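Long-range contacts in mandelate racemase/muconate lactonizing enzyme/Enolase superfamily (Rhodobacter sphaeroides, PDB 2HZG), which binds a sodium ion at the ends of its barrel strands, as a two-domain member of the enolase superfamily whose own function is not assigned: residues A[196-207]-A[223-234]; A[249-259]-A[271-281]. One frame throughout, in Å; residues are numbered along the deposited sequence.

Interaction 1: A[196-207]-A[223-234]; sequences LMVDVGQIFGED and VLWLEEPFDAGA. With NA (sodium ion), chain C.
Asp199 and Glu227 form a parallel bridge pair on adjacent strands of the modified TIM barrel, (beta/alpha)7beta, of the enolase superfamily, and each gives one oxygen to the same sodium ion: Asp199 OD2 and Glu227 OE2 both stand 2.3 Å from the metal. Their carboxylates are stacked with planes 14° apart, and the shared cation probably offsets the repulsion between them; Glu254 supplies the third carboxylate of the site. The parallel pairing is evident at Val198, whose N donates to Trp225 O while its O accepts from Glu227 N. On the metal-bearing face of the strands, Met197 CG sits over the six-membered ring of Trp225, 3.5 Å from its centroid, a CH-pi contact. Trp225 NE1 donates to the anti lone pair of Glu227 OE1 at 3.0 Å, with the acceptor tilted out of the indole plane; that oxygen also takes a salt bridge from Lys165.

Beyond the strands, Gln202 can be traced outward. Its CB lies 3.4 Å from Phe230 O, and CG, set anti to the carbonyl carbon (chi1 -55°), passes alongside that same oxygen at 3.1 Å. Gln202 CD lies near Ala232 N. The extended chain delivers NE2 to Glu228 OE1 at 3.0 Å, from above the carboxylate plane, with amide and carboxylate turned 86° apart, and Gln202 OE1 accepts from two waters. Nearby, Glu206 forms a salt bridge with Arg289 of the second subunit, and Asp231 hydrogen-bonds His260 of that subunit. One residue before Glu206 the backbones are joined: Asp231 N donates to Gly205 O at 2.8 Å, on a lone pair.

Interaction 2: A[249-259]-A[271-281]; sequences RIAGGEAAHNF and IGFIQIDCGRI. With NA (sodium ion), chain C.
Glu254 OE1 is gripped by Arg280 NH1, a salt bridge of 3.1 Å, and by a water that also binds the sodium ion. The same NH1 donates to the backbone oxygen Glu254 O at 2.9 Å. Both acceptors lie close to the guanidinium plane and both bonds are nearly straight, yet Glu254 O is met from 72° above its carbonyl plane. Glu254 CG sits between its backbone N and carbonyl carbon (chi1 79°), and the extended chain beyond carries OE2 to the sodium ion, 2.2 Å away. Arg280 thus holds one oxygen of a carboxylate whose other oxygen binds the metal.

Along the strands, Gly252 joins both ways, its N donating to Phe273 O and its O accepting from Gln275 N. At the far end, Phe273 CE2 lies 3.8 Å above one face of the Arg249 guanidinium, offset toward the rim, with ring and guanidinium planes 46° apart.

The segments belong to a beta-alpha-beta crossover of the barrel. Helix 259-268 packs on Ile271 and Ile276, helix 284-297 covers Ile274, and strands 225-227 and 300-303 flank the pair in the sheet.

From the N terminus, the chain first meets interaction 1, where strand 195-199 returns through helices 208-212 and 215-220 to pair with strand 225-227. Helix 235-242 then leads to interaction 2, which closes a second loop through helix 259-268. The loops run in series, neither nesting nor crossing. What joins them is the sheet itself: Leu226 N lies 2.7 Å from Arg249 O, a probable hydrogen bond between strands 225-227 and 249-252; with the pairings inside each interaction this puts four successive barrel strands side by side. At the strand ends, both contacts supply carboxylates to one sodium ion and share three of its waters. Both also reach the second subunit, connecting the metal end of the barrel with the dimer interface.

Interaction 1: A[196-207]-A[223-234]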
loop_
_atom_site.group_PDB
_atom_site.type_symbol
_atom_site.label_atom_id
_atom_site.label_comp_id
_atom_site.label_asym_id
_atom_site.label_seq_id
_atom_site.Cartn_x
_atom_site.Cartn_y
_atom_site.Cartn_z
ATOM N N LEU A 196 2.372 31.394 -0.304
ATOM C CA LEU A 196 1.101 30.713 -0.181
ATOM C C LEU A 196 1.165 29.390 -0.929
ATOM O O LEU A 196 1.582 29.341 -2.090
ATOM C CB LEU A 196 -0.058 31.575 -0.702
ATOM C CG LEU A 196 -1.469 30.983 -0.666
ATOM C CD1 LEU A 196 -1.935 30.634 0.752
ATOM C CD2 LEU A 196 -2.459 31.932 -1.327
ATOM N N MET A 197 0.770 28.322 -0.239
ATOM C CA MET A 197 0.733 26.997 -0.830
ATOM C C MET A 197 -0.685 26.456 -0.699
ATOM O O MET A 197 -1.422 26.847 0.213
ATOM C CB MET A 197 1.744 26.069 -0.163
ATOM C CG MET A 197 3.212 26.441 -0.415
ATOM S SD MET A 197 3.827 27.857 0.560
ATOM C CE MET A 197 3.947 27.162 2.150
ATOM N N VAL A 198 -1.055 25.572 -1.627
ATOM C CA VAL A 198 -2.375 24.966 -1.647
ATOM C C VAL A 198 -2.263 23.451 -1.772
ATOM O O VAL A 198 -1.532 22.939 -2.622
ATOM C CB VAL A 198 -3.258 25.542 -2.790
ATOM C CG1 VAL A 198 -4.633 24.820 -2.864
ATOM C CG2 VAL A 198 -3.425 27.063 -2.626
ATOM N N ASP A 199 -2.996 22.758 -0.912
ATOM C CA ASP A 199 -3.000 21.301 -0.867
ATOM C C ASP A 199 -4.426 20.826 -1.074
ATOM O O ASP A 199 -5.312 21.148 -0.296
ATOM C CB ASP A 199 -2.447 20.871 0.499
ATOM C CG ASP A 199 -2.620 19.377 0.795
ATOM O OD1 ASP A 199 -2.983 18.570 -0.084
ATOM O OD2 ASP A 199 -2.375 19.015 1.977
ATOM N N VAL A 200 -4.650 20.074 -2.143
ATOM C CA VAL A 200 -6.003 19.623 -2.490
ATOM C C VAL A 200 -6.339 18.169 -2.140
ATOM O O VAL A 200 -7.412 17.668 -2.501
ATOM C CB VAL A 200 -6.376 19.959 -3.964
ATOM C CG1 VAL A 200 -6.311 21.484 -4.170
ATOM C CG2 VAL A 200 -5.470 19.241 -4.956
ATOM N N GLY A 201 -5.437 17.510 -1.419
ATOM C CA GLY A 201 -5.730 16.192 -0.885
ATOM C C GLY A 201 -6.223 15.162 -1.894
ATOM O O GLY A 201 -7.182 14.442 -1.619
ATOM N N GLN A 202 -5.588 15.111 -3.059
ATOM C CA GLN A 202 -5.905 14.104 -4.093
ATOM C C GLN A 202 -7.316 14.251 -4.682
ATOM O O GLN A 202 -7.811 13.340 -5.344
ATOM C CB GLN A 202 -5.692 12.677 -3.549
ATOM C CG GLN A 202 -4.286 12.404 -2.976
ATOM C CD GLN A 202 -4.089 10.921 -2.627
ATOM O OE1 GLN A 202 -4.874 10.066 -3.046
ATOM N NE2 GLN A 202 -3.090 10.628 -1.820
ATOM N N ILE A 203 -7.956 15.409 -4.474
ATOM C CA ILE A 203 -9.384 15.555 -4.765
ATOM C C ILE A 203 -9.741 15.450 -6.255
ATOM O O ILE A 203 -10.834 15.044 -6.582
ATOM C CB ILE A 203 -9.989 16.851 -4.158
ATOM C CG1 ILE A 203 -11.525 16.790 -4.148
ATOM C CG2 ILE A 203 -9.500 18.083 -4.936
ATOM C CD1 ILE A 203 -12.113 15.668 -3.279
ATOM N N PHE A 204 -8.827 15.806 -7.152
ATOM C CA PHE A 204 -9.138 15.713 -8.580
ATOM C C PHE A 204 -9.018 14.293 -9.105
ATOM O O PHE A 204 -9.397 14.036 -10.246
ATOM C CB PHE A 204 -8.339 16.733 -9.404
ATOM C CG PHE A 204 -8.532 18.146 -8.927
ATOM C CD1 PHE A 204 -9.784 18.753 -9.025
ATOM C CD2 PHE A 204 -7.471 18.853 -8.351
ATOM C CE1 PHE A 204 -9.978 20.063 -8.546
ATOM C CE2 PHE A 204 -7.652 20.149 -7.869
ATOM C CZ PHE A 204 -8.904 20.755 -7.971
ATOM N N GLY A 205 -8.523 13.380 -8.262
ATOM C CA GLY A 205 -8.474 11.946 -8.568
ATOM C C GLY A 205 -7.536 11.671 -9.729
ATOM O O GLY A 205 -6.324 11.550 -9.544
ATOM N N GLU A 206 -8.104 11.578 -10.932
ATOM C CA GLU A 206 -7.314 11.471 -12.169
ATOM C C GLU A 206 -7.752 12.506 -13.212
ATOM O O GLU A 206 -7.365 12.431 -14.379
ATOM C CB GLU A 206 -7.450 10.068 -12.768
ATOM C CG GLU A 206 -6.848 8.976 -11.902
ATOM C CD GLU A 206 -7.074 7.590 -12.504
ATOM O OE1 GLU A 206 -6.466 7.304 -13.544
ATOM O OE2 GLU A 206 -7.869 6.808 -11.944
ATOM N N ASP A 207 -8.552 13.476 -12.779
ATOM C CA ASP A 207 -9.170 14.433 -13.702
ATOM C C ASP A 207 -8.203 15.602 -13.943
ATOM O O ASP A 207 -8.231 16.625 -13.216
ATOM C CB ASP A 207 -10.497 14.884 -13.113
ATOM C CG ASP A 207 -11.376 15.641 -14.102
ATOM O OD1 ASP A 207 -10.889 16.170 -15.118
ATOM O OD2 ASP A 207 -12.578 15.733 -13.815
ATOM N N VAL A 223 0.380 31.546 -5.943
ATOM C CA VAL A 223 0.626 30.304 -5.196
ATOM C C VAL A 223 1.933 29.610 -5.624
ATOM O O VAL A 223 2.225 29.443 -6.824
ATOM C CB VAL A 223 -0.599 29.355 -5.269
ATOM C CG1 VAL A 223 -0.328 28.015 -4.552
ATOM C CG2 VAL A 223 -1.830 30.032 -4.659
ATOM N N LEU A 224 2.730 29.230 -4.632
ATOM C CA LEU A 224 4.020 28.581 -4.872
ATOM C C LEU A 224 3.880 27.145 -5.415
ATOM O O LEU A 224 4.548 26.772 -6.380
ATOM C CB LEU A 224 4.865 28.594 -3.585
ATOM C CG LEU A 224 6.229 27.881 -3.585
ATOM C CD1 LEU A 224 7.212 28.578 -4.528
ATOM C CD2 LEU A 224 6.804 27.771 -2.155
ATOM N N TRP A 225 3.039 26.335 -4.767
ATOM C CA TRP A 225 2.855 24.977 -5.212
ATOM C C TRP A 225 1.435 24.507 -4.990
ATOM O O TRP A 225 0.693 25.039 -4.143
ATOM C CB TRP A 225 3.886 24.000 -4.583
ATOM C CG TRP A 225 3.628 23.565 -3.125
ATOM C CD1 TRP A 225 2.501 22.954 -2.613
ATOM C CD2 TRP A 225 4.552 23.670 -2.027
ATOM N NE1 TRP A 225 2.675 22.696 -1.256
ATOM C CE2 TRP A 225 3.924 23.121 -0.885
ATOM C CE3 TRP A 225 5.854 24.176 -1.904
ATOM C CZ2 TRP A 225 4.553 23.080 0.368
ATOM C CZ3 TRP A 225 6.473 24.127 -0.673
ATOM C CH2 TRP A 225 5.822 23.575 0.448
ATOM N N LEU A 226 1.075 23.511 -5.786
ATOM C CA LEU A 226 -0.193 22.823 -5.701
ATOM C C LEU A 226 0.146 21.407 -5.312
ATOM O O LEU A 226 0.821 20.699 -6.049
ATOM C CB LEU A 226 -0.907 22.859 -7.059
ATOM C CG LEU A 226 -2.172 21.999 -7.155
ATOM C CD1 LEU A 226 -3.253 22.511 -6.182
ATOM C CD2 LEU A 226 -2.659 21.947 -8.623
ATOM N N GLU A 227 -0.333 21.000 -4.142
ATOM C CA GLU A 227 0.072 19.752 -3.505
ATOM C C GLU A 227 -0.992 18.665 -3.678
ATOM O O GLU A 227 -2.191 18.930 -3.565
ATOM C CB GLU A 227 0.359 20.040 -2.028
ATOM C CG GLU A 227 0.664 18.845 -1.155
ATOM C CD GLU A 227 1.113 19.258 0.236
ATOM O OE1 GLU A 227 1.647 20.376 0.411
ATOM O OE2 GLU A 227 0.966 18.431 1.158
ATOM N N GLU A 228 -0.538 17.455 -3.998
ATOM C CA GLU A 228 -1.418 16.286 -4.140
ATOM C C GLU A 228 -2.642 16.530 -5.031
ATOM O O GLU A 228 -3.772 16.304 -4.584
ATOM C CB GLU A 228 -1.890 15.793 -2.756
ATOM C CG GLU A 228 -0.794 15.117 -1.928
ATOM C CD GLU A 228 -1.309 13.874 -1.208
ATOM O OE1 GLU A 228 -0.910 12.734 -1.624
ATOM O OE2 GLU A 228 -2.145 14.040 -0.264
ATOM N N PRO A 229 -2.437 17.002 -6.284
ATOM C CA PRO A 229 -3.660 17.220 -7.100
ATOM C C PRO A 229 -4.452 15.924 -7.380
ATOM O O PRO A 229 -5.655 15.978 -7.577
ATOM C CB PRO A 229 -3.120 17.806 -8.425
ATOM C CG PRO A 229 -1.648 17.354 -8.462
ATOM C CD PRO A 229 -1.194 17.332 -7.020
ATOM N N PHE A 230 -3.764 14.785 -7.393
ATOM C CA PHE A 230 -4.332 13.523 -7.881
ATOM C C PHE A 230 -4.087 12.345 -6.942
ATOM O O PHE A 230 -3.327 12.483 -5.967
ATOM C CB PHE A 230 -3.716 13.187 -9.246
ATOM C CG PHE A 230 -3.873 14.278 -10.277
ATOM C CD1 PHE A 230 -5.146 14.625 -10.767
ATOM C CD2 PHE A 230 -2.752 14.949 -10.763
ATOM C CE1 PHE A 230 -5.290 15.638 -11.729
ATOM C CE2 PHE A 230 -2.882 15.963 -11.720
ATOM C CZ PHE A 230 -4.149 16.310 -12.208
ATOM N N ASP A 231 -4.710 11.189 -7.247
ATOM C CA ASP A 231 -4.338 9.902 -6.624
ATOM C C ASP A 231 -2.819 9.857 -6.517
ATOM O O ASP A 231 -2.138 10.242 -7.463
ATOM C CB ASP A 231 -4.705 8.684 -7.505
ATOM C CG ASP A 231 -6.196 8.447 -7.657
ATOM O OD1 ASP A 231 -7.023 9.108 -6.995
ATOM O OD2 ASP A 231 -6.528 7.538 -8.459
ATOM N N ALA A 232 -2.300 9.326 -5.409
ATOM C CA ALA A 232 -0.845 9.248 -5.185
ATOM C C ALA A 232 -0.084 8.521 -6.302
ATOM O O ALA A 232 1.029 8.924 -6.685
ATOM C CB ALA A 232 -0.552 8.604 -3.835
ATOM N N GLY A 233 -0.678 7.454 -6.827
ATOM C CA GLY A 233 -0.050 6.687 -7.909
ATOM C C GLY A 233 -0.240 7.230 -9.317
ATOM O O GLY A 233 0.379 6.725 -10.260
ATOM N N ALA A 234 -1.083 8.259 -9.469
ATOM C CA ALA A 234 -1.379 8.830 -10.804
ATOM C C ALA A 234 -0.270 9.759 -11.307
ATOM O O ALA A 234 -0.459 10.967 -11.404
ATOM C CB ALA A 234 -2.729 9.546 -10.809
HETATM NA NA NA C . -0.710 17.447 2.468
HETATM O O HOH W 1 -2.588 16.228 0.714
HETATM O O HOH W 2 -4.263 7.443 -3.352
HETATM O O HOH W 3 -7.480 9.233 -3.686
HETATM O O HOH W 4 -1.958 16.079 4.090
HETATM O O HOH W 5 -0.085 18.697 4.624
#

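Interaction 2: A[249-259]-A[271-281]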
loop_
_atom_site.group_PDB
_atom_site.type_symbol
_atom_site.label_atom_id
_atom_site.label_comp_id
_atom_site.label_asym_id
_atom_site.label_seq_id
_atom_site.Cartn_x
_atom_site.Cartn_y
_atom_site.Cartn_z
ATOM N N ARG A 249 3.991 25.345 -9.058
ATOM C CA ARG A 249 4.632 24.049 -9.228
ATOM C C ARG A 249 3.811 22.957 -8.570
ATOM O O ARG A 249 2.930 23.251 -7.766
ATOM C CB ARG A 249 6.067 24.118 -8.694
ATOM C CG ARG A 249 6.907 25.069 -9.562
ATOM C CD ARG A 249 8.175 25.478 -8.861
ATOM N NE ARG A 249 9.146 24.384 -8.852
ATOM C CZ ARG A 249 10.316 24.423 -8.223
ATOM N NH1 ARG A 249 10.666 25.499 -7.522
ATOM N NH2 ARG A 249 11.129 23.373 -8.286
ATOM N N ILE A 250 4.071 21.703 -8.938
ATOM C CA ILE A 250 3.326 20.584 -8.363
ATOM C C ILE A 250 4.155 19.970 -7.228
ATOM O O ILE A 250 5.380 19.871 -7.319
ATOM C CB ILE A 250 2.914 19.510 -9.439
ATOM C CG1 ILE A 250 2.226 20.157 -10.664
ATOM C CG2 ILE A 250 2.023 18.411 -8.824
ATOM C CD1 ILE A 250 1.124 21.185 -10.364
ATOM N N ALA A 251 3.476 19.616 -6.148
ATOM C CA ALA A 251 4.132 18.991 -5.000
ATOM C C ALA A 251 3.393 17.734 -4.622
ATOM O O ALA A 251 2.189 17.618 -4.853
ATOM C CB ALA A 251 4.179 19.964 -3.801
ATOM N N GLY A 252 4.111 16.783 -4.037
ATOM C CA GLY A 252 3.459 15.608 -3.468
ATOM C C GLY A 252 4.471 14.665 -2.859
ATOM O O GLY A 252 5.658 14.998 -2.758
ATOM N N GLY A 253 3.997 13.473 -2.491
ATOM C CA GLY A 253 4.844 12.445 -1.911
ATOM C C GLY A 253 4.467 12.033 -0.505
ATOM O O GLY A 253 4.975 11.028 -0.003
ATOM N N GLU A 254 3.582 12.786 0.151
ATOM C CA GLU A 254 3.233 12.447 1.534
ATOM C C GLU A 254 2.577 11.068 1.668
ATOM O O GLU A 254 2.601 10.454 2.746
ATOM C CB GLU A 254 2.304 13.491 2.123
ATOM C CG GLU A 254 0.863 13.306 1.677
ATOM C CD GLU A 254 -0.020 14.308 2.342
ATOM O OE1 GLU A 254 -0.858 13.905 3.166
ATOM O OE2 GLU A 254 0.163 15.510 2.055
ATOM N N ALA A 255 1.983 10.591 0.589
ATOM C CA ALA A 255 1.364 9.260 0.612
ATOM C C ALA A 255 2.362 8.127 0.344
ATOM O O ALA A 255 1.992 6.946 0.439
ATOM C CB ALA A 255 0.187 9.183 -0.361
ATOM N N ALA A 256 3.623 8.458 0.045
ATOM C CA ALA A 256 4.639 7.401 -0.185
ATOM C C ALA A 256 4.802 6.538 1.069
ATOM O O ALA A 256 5.090 7.054 2.165
ATOM C CB ALA A 256 5.991 7.995 -0.597
ATOM N N HIS A 257 4.586 5.235 0.927
ATOM C CA HIS A 257 4.824 4.313 2.045
ATOM C C HIS A 257 6.062 3.461 1.736
ATOM O O HIS A 257 6.364 2.521 2.442
ATOM C CB HIS A 257 3.587 3.448 2.356
ATOM C CG HIS A 257 3.106 2.637 1.187
ATOM N ND1 HIS A 257 2.026 3.008 0.413
ATOM C CD2 HIS A 257 3.563 1.475 0.661
ATOM C CE1 HIS A 257 1.838 2.107 -0.535
ATOM N NE2 HIS A 257 2.751 1.163 -0.401
ATOM N N ASN A 258 6.762 3.799 0.658
ATOM C CA ASN A 258 8.092 3.274 0.427
ATOM C C ASN A 258 8.902 4.266 -0.383
ATOM O O ASN A 258 8.359 5.248 -0.898
ATOM C CB ASN A 258 8.070 1.866 -0.212
ATOM C CG ASN A 258 7.248 1.814 -1.499
ATOM O OD1 ASN A 258 7.558 2.505 -2.465
ATOM N ND2 ASN A 258 6.204 0.992 -1.510
ATOM N N PHE A 259 10.198 4.002 -0.489
ATOM C CA PHE A 259 11.106 4.847 -1.252
ATOM C C PHE A 259 10.698 5.013 -2.724
ATOM O O PHE A 259 10.752 6.110 -3.251
ATOM C CB PHE A 259 12.552 4.321 -1.162
ATOM C CG PHE A 259 13.489 4.946 -2.162
ATOM C CD1 PHE A 259 14.040 6.200 -1.930
ATOM C CD2 PHE A 259 13.813 4.279 -3.344
ATOM C CE1 PHE A 259 14.893 6.783 -2.833
ATOM C CE2 PHE A 259 14.658 4.864 -4.281
ATOM C CZ PHE A 259 15.207 6.116 -4.026
ATOM N N ILE A 271 7.185 16.671 -10.419
ATOM C CA ILE A 271 6.999 17.518 -9.240
ATOM C C ILE A 271 8.225 18.401 -8.999
ATOM O O ILE A 271 9.358 18.015 -9.307
ATOM C CB ILE A 271 6.686 16.711 -7.952
ATOM C CG1 ILE A 271 7.694 15.557 -7.777
ATOM C CG2 ILE A 271 5.238 16.222 -7.972
ATOM C CD1 ILE A 271 7.925 15.154 -6.285
ATOM N N GLY A 272 7.975 19.584 -8.441
ATOM C CA GLY A 272 9.032 20.473 -8.001
ATOM C C GLY A 272 9.400 20.322 -6.541
ATOM O O GLY A 272 10.471 20.769 -6.132
ATOM N N PHE A 273 8.519 19.704 -5.750
ATOM C CA PHE A 273 8.731 19.524 -4.312
ATOM C C PHE A 273 8.345 18.106 -3.933
ATOM O O PHE A 273 7.231 17.686 -4.205
ATOM C CB PHE A 273 7.878 20.518 -3.466
ATOM C CG PHE A 273 8.190 21.974 -3.745
ATOM C CD1 PHE A 273 9.116 22.668 -2.950
ATOM C CD2 PHE A 273 7.586 22.640 -4.811
ATOM C CE1 PHE A 273 9.421 24.016 -3.211
ATOM C CE2 PHE A 273 7.886 23.989 -5.091
ATOM C CZ PHE A 273 8.802 24.674 -4.292
ATOM N N ILE A 274 9.269 17.383 -3.312
ATOM C CA ILE A 274 8.962 16.059 -2.758
ATOM C C ILE A 274 8.766 16.221 -1.251
ATOM O O ILE A 274 9.554 16.883 -0.578
ATOM C CB ILE A 274 10.049 14.990 -3.135
ATOM C CG1 ILE A 274 9.643 13.570 -2.679
ATOM C CG2 ILE A 274 11.441 15.349 -2.546
ATOM C CD1 ILE A 274 8.562 12.889 -3.533
ATOM N N GLN A 275 7.680 15.655 -0.742
ATOM C CA GLN A 275 7.244 15.888 0.622
ATOM C C GLN A 275 7.047 14.547 1.279
ATOM O O GLN A 275 6.244 13.724 0.832
ATOM C CB GLN A 275 5.946 16.700 0.663
ATOM C CG GLN A 275 5.997 17.977 -0.179
ATOM C CD GLN A 275 4.636 18.610 -0.366
ATOM O OE1 GLN A 275 3.703 17.975 -0.873
ATOM N NE2 GLN A 275 4.514 19.875 0.022
ATOM N N ILE A 276 7.780 14.326 2.358
ATOM C CA ILE A 276 7.863 12.983 2.924
ATOM C C ILE A 276 7.461 12.963 4.388
ATOM O O ILE A 276 7.912 13.775 5.185
ATOM C CB ILE A 276 9.289 12.385 2.768
ATOM C CG1 ILE A 276 9.694 12.322 1.281
ATOM C CG2 ILE A 276 9.407 11.039 3.523
ATOM C CD1 ILE A 276 8.865 11.367 0.420
ATOM N N ASP A 277 6.594 12.011 4.710
ATOM C CA ASP A 277 6.179 11.762 6.064
ATOM C C ASP A 277 6.954 10.559 6.602
ATOM O O ASP A 277 6.738 9.440 6.155
ATOM C CB ASP A 277 4.669 11.490 6.109
ATOM C CG ASP A 277 4.110 11.636 7.499
ATOM O OD1 ASP A 277 4.650 11.016 8.423
ATOM O OD2 ASP A 277 3.126 12.367 7.697
ATOM N N CYS A 278 7.856 10.788 7.558
ATOM C CA CYS A 278 8.582 9.669 8.216
ATOM C C CYS A 278 7.647 8.678 8.906
ATOM O O CYS A 278 7.993 7.518 9.044
ATOM C CB CYS A 278 9.617 10.187 9.210
ATOM S SG CYS A 278 10.972 10.893 8.317
ATOM N N GLY A 279 6.473 9.145 9.330
ATOM C CA GLY A 279 5.457 8.282 9.943
ATOM C C GLY A 279 4.702 7.364 8.982
ATOM O O GLY A 279 3.857 6.575 9.419
ATOM N N ARG A 280 5.005 7.445 7.683
ATOM C CA ARG A 280 4.331 6.623 6.656
ATOM C C ARG A 280 5.290 5.826 5.787
ATOM O O ARG A 280 4.996 4.681 5.399
ATOM C CB ARG A 280 3.498 7.511 5.712
ATOM C CG ARG A 280 2.332 8.186 6.364
ATOM C CD ARG A 280 1.590 8.980 5.325
ATOM N NE ARG A 280 0.404 9.605 5.891
ATOM C CZ ARG A 280 -0.213 10.666 5.375
ATOM N NH1 ARG A 280 0.236 11.242 4.267
ATOM N NH2 ARG A 280 -1.284 11.156 5.980
ATOM N N ILE A 281 6.432 6.429 5.489
ATOM C CA ILE A 281 7.379 5.862 4.532
ATOM C C ILE A 281 8.286 4.743 5.089
ATOM O O ILE A 281 9.057 4.147 4.321
ATOM C CB ILE A 281 8.233 6.972 3.855
ATOM C CG1 ILE A 281 8.709 6.516 2.469
ATOM C CG2 ILE A 281 9.410 7.435 4.779
ATOM C CD1 ILE A 281 9.322 7.615 1.636
HETATM NA NA NA C . -0.710 17.447 2.468
HETATM O O HOH W 6 12.799 21.710 -6.852
HETATM O O HOH W 7 5.831 10.060 2.643
HETATM O O HOH W 8 2.372 15.579 -0.226
HETATM O O HOH W 9 -3.593 12.463 4.084
HETATM O O HOH W 4 -1.958 16.079 4.090
HETATM O O HOH W 1 -2.588 16.228 0.714
HETATM O O HOH W 5 -0.085 18.697 4.624
#